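Local coordinates for protein malonate decarboxylase subunit alpha (Acinetobacter baumannii ATCC 17978, PDB 6MPR) that probably acts as the acyl-carrier-protein transferase of malonate decarboxylase, exchanging acetyl for malonyl on the carrier thioester before decarboxylation, at residues A[72-75]-A[76-80]. Sequence-based numbering, arbitrary orientation.
Sequences ADFL and SRSLA
Arg77 folds back along helix 73-79 to grip Asp73 one turn earlier. Arg77 CB and CG both pack against Asp73 O, CG at 3.2 Å, the same oxygen that accepts the backbone bond from Arg77 N at 2.8 Å. Arg77 CD also lies by Asp73 O, more loosely at 3.8 Å. The chain bends about the CG-CD bond (chi3 -84°), which turns NE and the guanidinium toward the aspartate. Arg77 NE then reaches Asp73 OD2 at 3.2 Å, and Arg77 NH2 completes the salt bridge to that oxygen at 2.9 Å. OD2 lies in the guanidinium plane, yet both nitrogens approach it from one face of the carboxylate, the two planes being 52° apart. Phe74 CA sits over one guanidinium face, near its rim. The other terminal nitrogen, NH1, forms a salt bridge with Asp226, while Asp73 OD1 accepts from Tyr230 N, so both charged groups are also tied to residues beyond the helix.

This helix is the crossover of a beta-alpha-beta unit between parallel strands 61-64 and 90-94, with Ala72 as its N-cap residue. Ser78 OG, anti to its own carbonyl carbon (chi1 -64°), donates to Phe74 O at 2.8 Å. Ser78 N reaches Phe74 O at 2.9 Å, from the opposite face of the carbonyl plane. Ser78 OG also lies over one face of the Phe74 ring, toward its rim, 3.8 Å from Phe74 CE1.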
ATOM      1  N   ALA A  72      -8.072 -15.217  16.400  1.00  8.07           N
ATOM      2  CA  ALA A  72      -9.455 -15.612  16.652  1.00 10.15           C
ATOM      3  C   ALA A  72      -9.461 -17.103  16.998  1.00 12.16           C
ATOM      4  O   ALA A  72      -9.931 -17.962  16.246  1.00  9.96           O
ATOM      5  CB  ALA A  72     -10.318 -15.305  15.440  1.00 11.21           C
ATOM      6  N   ASP A  73      -8.895 -17.417  18.158  1.00  9.16           N
ATOM      7  CA  ASP A  73      -8.588 -18.824  18.428  1.00 10.77           C
ATOM      8  C   ASP A  73      -9.818 -19.640  18.804  1.00 14.35           C
ATOM      9  O   ASP A  73      -9.825 -20.861  18.605  1.00 14.84           O
ATOM     10  CB  ASP A  73      -7.517 -18.945  19.515  1.00 15.92           C
ATOM     11  CG  ASP A  73      -7.995 -18.494  20.879  1.00 15.87           C
ATOM     12  OD1 ASP A  73      -8.278 -17.281  21.067  1.00 14.66           O
ATOM     13  OD2 ASP A  73      -8.102 -19.363  21.772  1.00 14.11           O
ATOM     14  N   PHE A  74     -10.863 -19.002  19.332  1.00 11.00           N
ATOM     15  CA  PHE A  74     -12.122 -19.719  19.513  1.00 11.85           C
ATOM     16  C   PHE A  74     -12.694 -20.148  18.168  1.00 11.03           C
ATOM     17  O   PHE A  74     -13.125 -21.300  18.005  1.00 12.50           O
ATOM     18  CB  PHE A  74     -13.106 -18.839  20.282  1.00 12.74           C
ATOM     19  CG  PHE A  74     -14.466 -19.434  20.453  1.00 18.81           C
ATOM     20  CD1 PHE A  74     -14.645 -20.603  21.179  1.00 15.28           C
ATOM     21  CD2 PHE A  74     -15.569 -18.808  19.914  1.00 17.92           C
ATOM     22  CE1 PHE A  74     -15.921 -21.140  21.356  1.00 18.05           C
ATOM     23  CE2 PHE A  74     -16.834 -19.343  20.072  1.00 15.31           C
ATOM     24  CZ  PHE A  74     -17.007 -20.507  20.799  1.00 18.76           C
ATOM     25  N   LEU A  75     -12.668 -19.255  17.178  1.00  9.90           N
ATOM     26  CA  LEU A  75     -13.193 -19.623  15.862  1.00 10.55           C
ATOM     27  C   LEU A  75     -12.312 -20.663  15.180  1.00  9.36           C
ATOM     28  O   LEU A  75     -12.828 -21.598  14.559  1.00 11.23           O
ATOM     29  CB  LEU A  75     -13.347 -18.381  14.971  1.00 11.85           C
ATOM     30  CG  LEU A  75     -14.353 -17.330  15.442  1.00 11.24           C
ATOM     31  CD1 LEU A  75     -14.430 -16.135  14.459  1.00 11.86           C
ATOM     32  CD2 LEU A  75     -15.723 -17.950  15.677  1.00 12.79           C
ATOM     33  N   SER A  76     -10.985 -20.534  15.295  1.00 12.16           N
ATOM     34  CA  SER A  76     -10.111 -21.513  14.653  1.00 14.44           C
ATOM     35  C   SER A  76     -10.205 -22.875  15.335  1.00 13.14           C
ATOM     36  O   SER A  76     -10.259 -23.900  14.648  1.00 14.35           O
ATOM     37  CB  SER A  76      -8.663 -21.008  14.607  1.00 13.14           C
ATOM     38  OG  SER A  76      -8.157 -20.718  15.900  1.00 13.72           O
ATOM     39  N   ARG A  77     -10.250 -22.916  16.677  1.00 12.85           N
ATOM     40  CA  ARG A  77     -10.427 -24.197  17.363  1.00 14.82           C
ATOM     41  C   ARG A  77     -11.770 -24.819  17.002  1.00 17.51           C
ATOM     42  O   ARG A  77     -11.876 -26.044  16.837  1.00 15.30           O
ATOM     43  CB  ARG A  77     -10.312 -24.025  18.884  1.00 16.01           C
ATOM     44  CG  ARG A  77      -8.890 -23.779  19.393  1.00 17.95           C
ATOM     45  CD  ARG A  77      -8.833 -23.680  20.928  1.00 18.60           C
ATOM     46  NE  ARG A  77      -9.150 -22.335  21.422  1.00 15.51           N
ATOM     47  CZ  ARG A  77     -10.280 -22.025  22.060  1.00 21.58           C
ATOM     48  NH1 ARG A  77     -11.200 -22.955  22.283  1.00 16.76           N
ATOM     49  NH2 ARG A  77     -10.495 -20.784  22.486  1.00 17.37           N
ATOM     50  N   SER A  78     -12.807 -23.984  16.865  1.00 15.52           N
ATOM     51  CA  SER A  78     -14.129 -24.498  16.520  1.00 15.13           C
ATOM     52  C   SER A  78     -14.152 -25.009  15.087  1.00 14.42           C
ATOM     53  O   SER A  78     -14.682 -26.092  14.814  1.00 14.43           O
ATOM     54  CB  SER A  78     -15.201 -23.415  16.727  1.00 15.85           C
ATOM     55  OG  SER A  78     -15.321 -23.010  18.092  1.00 17.09           O
ATOM     56  N   LEU A  79     -13.572 -24.247  14.154  1.00 12.91           N
ATOM     57  CA  LEU A  79     -13.539 -24.694  12.763  1.00 10.40           C
ATOM     58  C   LEU A  79     -12.866 -26.059  12.637  1.00 15.78           C
ATOM     59  O   LEU A  79     -13.332 -26.924  11.884  1.00 14.58           O
ATOM     60  CB  LEU A  79     -12.819 -23.650  11.903  1.00 10.24           C
ATOM     61  CG  LEU A  79     -12.792 -23.920  10.398  1.00 12.17           C
ATOM     62  CD1 LEU A  79     -14.203 -23.905   9.836  1.00 12.82           C
ATOM     63  CD2 LEU A  79     -11.933 -22.880   9.694  1.00 13.43           C
ATOM     64  N   ALA A  80     -11.794 -26.286  13.399  1.00 14.44           N
ATOM     65  CA  ALA A  80     -11.102 -27.571  13.370  1.00 15.66           C
ATOM     66  C   ALA A  80     -11.916 -28.708  13.975  1.00 16.11           C
ATOM     67  O   ALA A  80     -11.502 -29.863  13.841  1.00 19.24           O
ATOM     68  CB  ALA A  80      -9.757 -27.452  14.094  1.00 16.27           C
TER